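Local coordinates for cyclic di-GMP receptor atypical PilZ domain-containing protein (PDB 3RQA) that is of unknown function but forms a tetramer through a parallel coiled-coil helical bundle and carries an atypical PilZ domain of the cyclic di-GMP receptor family, at residues L7-F19 / L146-R160. Residues are numbered along the deposited sequence; the frame is centred on the assembly and turned at random.
Sequences LGTLAPAADTELF and LASASDGQQHWLWLR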
loop_
_atom_site.group_PDB
_atom_site.type_symbol
_atom_site.label_atom_id
_atom_site.label_comp_id
_atom_site.label_asym_id
_atom_site.label_seq_id
_atom_site.Cartn_x
_atom_site.Cartn_y
_atom_site.Cartn_z
ATOM N N LEU C 7 23.332 -34.745 -6.296
ATOM C CA LEU C 7 22.056 -34.635 -7.000
ATOM C C LEU C 7 22.286 -34.499 -8.497
ATOM O O LEU C 7 21.423 -34.853 -9.300
ATOM C CB LEU C 7 21.262 -33.428 -6.499
ATOM C CG LEU C 7 20.419 -33.587 -5.236
ATOM C CD1 LEU C 7 21.260 -34.132 -4.102
ATOM C CD2 LEU C 7 19.835 -32.242 -4.872
ATOM N N GLY C 8 23.456 -33.983 -8.864
ATOM C CA GLY C 8 23.787 -33.807 -10.265
ATOM C C GLY C 8 23.983 -35.114 -11.014
ATOM O O GLY C 8 23.945 -35.135 -12.245
ATOM N N THR C 9 24.200 -36.203 -10.278
ATOM C CA THR C 9 24.399 -37.518 -10.892
ATOM C C THR C 9 23.077 -38.089 -11.400
ATOM O O THR C 9 23.056 -39.083 -12.125
ATOM C CB THR C 9 25.006 -38.518 -9.897
ATOM O OG1 THR C 9 24.161 -38.615 -8.746
ATOM C CG2 THR C 9 26.391 -38.068 -9.472
ATOM N N LEU C 10 21.980 -37.453 -11.004
ATOM C CA LEU C 10 20.652 -37.874 -11.427
ATOM C C LEU C 10 20.343 -37.353 -12.824
ATOM O O LEU C 10 19.530 -37.930 -13.540
ATOM C CB LEU C 10 19.595 -37.364 -10.443
ATOM C CG LEU C 10 19.536 -38.072 -9.092
ATOM C CD1 LEU C 10 18.384 -37.526 -8.260
ATOM C CD2 LEU C 10 19.356 -39.565 -9.329
ATOM N N ALA C 11 20.997 -36.261 -13.204
ATOM C CA ALA C 11 20.784 -35.661 -14.517
ATOM C C ALA C 11 22.063 -34.975 -14.978
ATOM O O ALA C 11 22.089 -33.762 -15.203
ATOM C CB ALA C 11 19.639 -34.655 -14.447
ATOM N N PRO C 12 23.142 -35.754 -15.138
ATOM C CA PRO C 12 24.457 -35.271 -15.567
ATOM C C PRO C 12 24.422 -34.197 -16.650
ATOM O O PRO C 12 24.924 -33.086 -16.456
ATOM C CB PRO C 12 25.147 -36.544 -16.039
ATOM C CG PRO C 12 24.584 -37.569 -15.118
ATOM C CD PRO C 12 23.118 -37.227 -15.095
ATOM N N ALA C 13 23.820 -34.525 -17.786
ATOM C CA ALA C 13 23.750 -33.591 -18.897
ATOM C C ALA C 13 23.027 -32.292 -18.548
ATOM O O ALA C 13 23.415 -31.217 -19.001
ATOM C CB ALA C 13 23.088 -34.250 -20.081
ATOM N N ALA C 14 21.973 -32.389 -17.750
ATOM C CA ALA C 14 21.215 -31.206 -17.362
ATOM C C ALA C 14 22.016 -30.353 -16.378
ATOM O O ALA C 14 22.089 -29.141 -16.520
ATOM C CB ALA C 14 19.889 -31.621 -16.737
ATOM N N ASP C 15 22.614 -30.998 -15.381
ATOM C CA ASP C 15 23.405 -30.310 -14.362
ATOM C C ASP C 15 24.564 -29.556 -15.022
ATOM O O ASP C 15 24.884 -28.423 -14.649
ATOM C CB ASP C 15 23.936 -31.328 -13.347
ATOM C CG ASP C 15 23.926 -30.797 -11.927
ATOM O OD1 ASP C 15 24.997 -30.384 -11.435
ATOM O OD2 ASP C 15 22.841 -30.781 -11.301
ATOM N N THR C 16 25.185 -30.189 -16.013
ATOM C CA THR C 16 26.284 -29.568 -16.735
ATOM C C THR C 16 25.772 -28.361 -17.533
ATOM O O THR C 16 26.376 -27.284 -17.500
ATOM C CB THR C 16 26.968 -30.587 -17.686
ATOM O OG1 THR C 16 27.703 -31.541 -16.905
ATOM C CG2 THR C 16 27.913 -29.879 -18.659
ATOM N N GLU C 17 24.650 -28.525 -18.231
ATOM C CA GLU C 17 24.109 -27.420 -19.013
ATOM C C GLU C 17 23.850 -26.175 -18.157
ATOM O O GLU C 17 24.213 -25.067 -18.525
ATOM C CB GLU C 17 22.801 -27.827 -19.695
ATOM C CG GLU C 17 22.252 -26.747 -20.630
ATOM C CD GLU C 17 21.022 -27.187 -21.405
ATOM O OE1 GLU C 17 20.969 -28.363 -21.832
ATOM O OE2 GLU C 17 20.113 -26.350 -21.603
ATOM N N LEU C 18 23.213 -26.376 -17.010
ATOM C CA LEU C 18 22.869 -25.278 -16.121
ATOM C C LEU C 18 23.995 -24.682 -15.284
ATOM O O LEU C 18 24.072 -23.463 -15.132
ATOM C CB LEU C 18 21.736 -25.706 -15.178
ATOM C CG LEU C 18 20.384 -26.078 -15.804
ATOM C CD1 LEU C 18 19.401 -26.445 -14.696
ATOM C CD2 LEU C 18 19.852 -24.922 -16.644
ATOM N N PHE C 19 24.877 -25.527 -14.763
ATOM C CA PHE C 19 25.921 -25.040 -13.874
ATOM C C PHE C 19 27.387 -25.026 -14.293
ATOM O O PHE C 19 28.193 -24.358 -13.642
ATOM C CB PHE C 19 25.796 -25.780 -12.549
ATOM C CG PHE C 19 24.385 -25.885 -12.057
ATOM C CD1 PHE C 19 23.668 -24.741 -11.712
ATOM C CD2 PHE C 19 23.762 -27.128 -11.953
ATOM C CE1 PHE C 19 22.354 -24.831 -11.267
ATOM C CE2 PHE C 19 22.446 -27.231 -11.510
ATOM C CZ PHE C 19 21.740 -26.074 -11.165
ATOM N N LEU C 146 14.379 -29.452 -18.068
ATOM C CA LEU C 146 15.448 -30.134 -18.796
ATOM C C LEU C 146 15.494 -31.588 -18.338
ATOM O O LEU C 146 15.622 -32.504 -19.152
ATOM C CB LEU C 146 16.819 -29.512 -18.496
ATOM C CG LEU C 146 17.257 -28.118 -18.942
ATOM C CD1 LEU C 146 18.735 -27.970 -18.612
ATOM C CD2 LEU C 146 17.061 -27.928 -20.423
ATOM N N ALA C 147 15.410 -31.785 -17.023
ATOM C CA ALA C 147 15.447 -33.120 -16.448
ATOM C C ALA C 147 14.544 -33.246 -15.231
ATOM O O ALA C 147 14.286 -32.266 -14.523
ATOM C CB ALA C 147 16.860 -33.478 -16.070
ATOM N N SER C 148 14.080 -34.469 -14.999
ATOM C CA SER C 148 13.199 -34.808 -13.891
ATOM C C SER C 148 13.621 -36.172 -13.354
ATOM O O SER C 148 13.659 -37.158 -14.099
ATOM C CB SER C 148 11.749 -34.881 -14.370
ATOM O OG SER C 148 10.877 -35.199 -13.303
ATOM N N ALA C 149 13.943 -36.225 -12.067
ATOM C CA ALA C 149 14.372 -37.467 -11.453
ATOM C C ALA C 149 14.152 -37.460 -9.952
ATOM O O ALA C 149 13.953 -36.410 -9.344
ATOM C CB ALA C 149 15.841 -37.728 -11.762
ATOM N N SER C 150 14.200 -38.649 -9.364
ATOM C CA SER C 150 14.002 -38.808 -7.931
ATOM C C SER C 150 15.268 -39.326 -7.261
ATOM O O SER C 150 16.111 -39.956 -7.899
ATOM C CB SER C 150 12.839 -39.772 -7.679
ATOM O OG SER C 150 12.746 -40.122 -6.310
ATOM N N ASP C 151 15.411 -39.040 -5.973
ATOM C CA ASP C 151 16.570 -39.512 -5.227
ATOM C C ASP C 151 16.089 -40.511 -4.183
ATOM O O ASP C 151 16.889 -41.103 -3.457
ATOM C CB ASP C 151 17.286 -38.351 -4.538
ATOM C CG ASP C 151 16.408 -37.647 -3.518
ATOM O OD1 ASP C 151 16.931 -36.784 -2.781
ATOM O OD2 ASP C 151 15.197 -37.953 -3.457
ATOM N N GLY C 152 14.773 -40.689 -4.112
ATOM C CA GLY C 152 14.203 -41.626 -3.160
ATOM C C GLY C 152 13.136 -41.046 -2.248
ATOM O O GLY C 152 12.261 -41.776 -1.782
ATOM N N GLN C 153 13.203 -39.746 -1.980
ATOM C CA GLN C 153 12.216 -39.110 -1.112
ATOM C C GLN C 153 11.702 -37.784 -1.664
ATOM O O GLN C 153 10.765 -37.203 -1.112
ATOM C CB GLN C 153 12.799 -38.898 0.289
ATOM C CG GLN C 153 14.001 -37.973 0.336
ATOM C CD GLN C 153 14.631 -37.902 1.720
ATOM O OE1 GLN C 153 15.043 -38.919 2.280
ATOM N NE2 GLN C 153 14.712 -36.696 2.274
ATOM N N GLN C 154 12.317 -37.303 -2.744
ATOM C CA GLN C 154 11.899 -36.051 -3.376
ATOM C C GLN C 154 12.070 -36.102 -4.891
ATOM O O GLN C 154 13.002 -36.734 -5.397
ATOM C CB GLN C 154 12.714 -34.866 -2.856
ATOM C CG GLN C 154 12.686 -34.639 -1.363
ATOM C CD GLN C 154 13.154 -33.236 -1.002
ATOM O OE1 GLN C 154 12.410 -32.265 -1.150
ATOM N NE2 GLN C 154 14.396 -33.123 -0.546
ATOM N N HIS C 155 11.170 -35.434 -5.607
ATOM C CA HIS C 155 11.242 -35.367 -7.067
ATOM C C HIS C 155 12.067 -34.124 -7.394
ATOM O O HIS C 155 11.729 -33.019 -6.965
ATOM C CB HIS C 155 9.847 -35.210 -7.693
ATOM C CG HIS C 155 8.881 -36.296 -7.335
ATOM N ND1 HIS C 155 8.261 -36.370 -6.106
ATOM C CD2 HIS C 155 8.401 -37.333 -8.060
ATOM C CE1 HIS C 155 7.438 -37.403 -6.089
ATOM N NE2 HIS C 155 7.504 -38.005 -7.263
ATOM N N TRP C 156 13.152 -34.292 -8.138
ATOM C CA TRP C 156 13.984 -33.145 -8.485
ATOM C C TRP C 156 13.809 -32.724 -9.926
ATOM O O TRP C 156 13.682 -33.554 -10.826
ATOM C CB TRP C 156 15.465 -33.423 -8.204
ATOM C CG TRP C 156 15.764 -33.545 -6.738
ATOM C CD1 TRP C 156 15.789 -34.690 -5.994
ATOM C CD2 TRP C 156 16.050 -32.474 -5.834
ATOM N NE1 TRP C 156 16.075 -34.400 -4.679
ATOM C CE2 TRP C 156 16.239 -33.046 -4.553
ATOM C CE3 TRP C 156 16.165 -31.086 -5.981
ATOM C CZ2 TRP C 156 16.538 -32.274 -3.422
ATOM C CZ3 TRP C 156 16.463 -30.319 -4.862
ATOM C CH2 TRP C 156 16.647 -30.918 -3.595
ATOM N N LEU C 157 13.800 -31.412 -10.121
ATOM C CA LEU C 157 13.634 -30.804 -11.425
ATOM C C LEU C 157 14.813 -29.908 -11.746
ATOM O O LEU C 157 15.339 -29.224 -10.872
ATOM C CB LEU C 157 12.355 -29.957 -11.448
ATOM C CG LEU C 157 11.012 -30.564 -11.864
ATOM C CD1 LEU C 157 10.983 -32.072 -11.658
ATOM C CD2 LEU C 157 9.917 -29.872 -11.079
ATOM N N TRP C 158 15.228 -29.937 -13.002
ATOM C CA TRP C 158 16.298 -29.088 -13.494
ATOM C C TRP C 158 15.561 -28.201 -14.482
ATOM O O TRP C 158 15.053 -28.676 -15.497
ATOM C CB TRP C 158 17.376 -29.905 -14.212
ATOM C CG TRP C 158 18.312 -30.606 -13.279
ATOM C CD1 TRP C 158 19.617 -30.279 -13.023
ATOM C CD2 TRP C 158 18.020 -31.749 -12.469
ATOM N NE1 TRP C 158 20.150 -31.148 -12.105
ATOM C CE2 TRP C 158 19.194 -32.060 -11.745
ATOM C CE3 TRP C 158 16.877 -32.543 -12.281
ATOM C CZ2 TRP C 158 19.263 -33.132 -10.848
ATOM C CZ3 TRP C 158 16.945 -33.613 -11.387
ATOM C CH2 TRP C 158 18.132 -33.895 -10.682
ATOM N N LEU C 159 15.467 -26.921 -14.160
ATOM C CA LEU C 159 14.777 -25.974 -15.013
ATOM C C LEU C 159 15.756 -24.988 -15.667
ATOM O O LEU C 159 16.647 -24.453 -15.009
ATOM C CB LEU C 159 13.743 -25.184 -14.206
ATOM C CG LEU C 159 12.575 -25.845 -13.456
ATOM C CD1 LEU C 159 11.769 -26.701 -14.403
ATOM C CD2 LEU C 159 13.087 -26.660 -12.299
ATOM N N ARG C 160 15.573 -24.752 -16.963
ATOM C CA ARG C 160 16.407 -23.808 -17.696
ATOM C C ARG C 160 15.532 -22.597 -17.995
ATOM O O ARG C 160 14.482 -22.740 -18.629
ATOM C CB ARG C 160 16.896 -24.416 -19.012
ATOM C CG ARG C 160 17.826 -23.487 -19.777
ATOM C CD ARG C 160 17.434 -23.386 -21.228
ATOM N NE ARG C 160 17.742 -24.599 -21.979
ATOM C CZ ARG C 160 16.873 -25.232 -22.765
ATOM N NH1 ARG C 160 15.637 -24.770 -22.893
ATOM N NH2 ARG C 160 17.248 -26.316 -23.434
#
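Trp-158 and Asp-15 form a polar link across this contact. The indole NE1 of Trp-158 gives a nearly straight hydrogen bond to Asp-15 OD2, 2.8 Å long with an N-H...O angle of 169°. The oxygen lies in the indole plane and accepts through its anti lone pair, with the carboxylate turned 69° from the ring. Arg-112 forms a salt bridge to the same OD2, which probably favours the charged carboxylate. A second polar link lies two residues further along helix 12-19, at Glu-17. There Glu-17 OE2 and Arg-160 NE form a salt bridge at 3.0 Å, with carboxylate and guanidinium nearly coplanar. Glu-17 reaches it with CG anti to the backbone N (chi1 -175°) and an extended chain, passing over the methyls of Leu-146.

The helix and the turn before it lie on a beta-hairpin of the PilZ beta-barrel, made by strands 139-150 and 155-161. A classic beta bulge in this hairpin sets Leu-146 and Ala-147 against Trp-158.

The apolar contacts include two CH-pi interactions. Ala-11 CB sits over the six-membered ring of Trp-158, 3.8 Å from its centroid. Leu-7 CD2 lies over the six-membered ring of Trp-156, 3.5 Å from its centroid. Small residues let the backbones come close: Ala-147 CB meets Ala-11 CB at a tight 3.4 Å and Ala-14 CB at 3.6 Å. Leu-10 packs its CB against Ala-149 CB, while its CD1 reaches Ser-150 O. Leu-18 and Leu-146 meet tip to tip, with Leu-18 CG 3.8 Å from Leu-146 CD1.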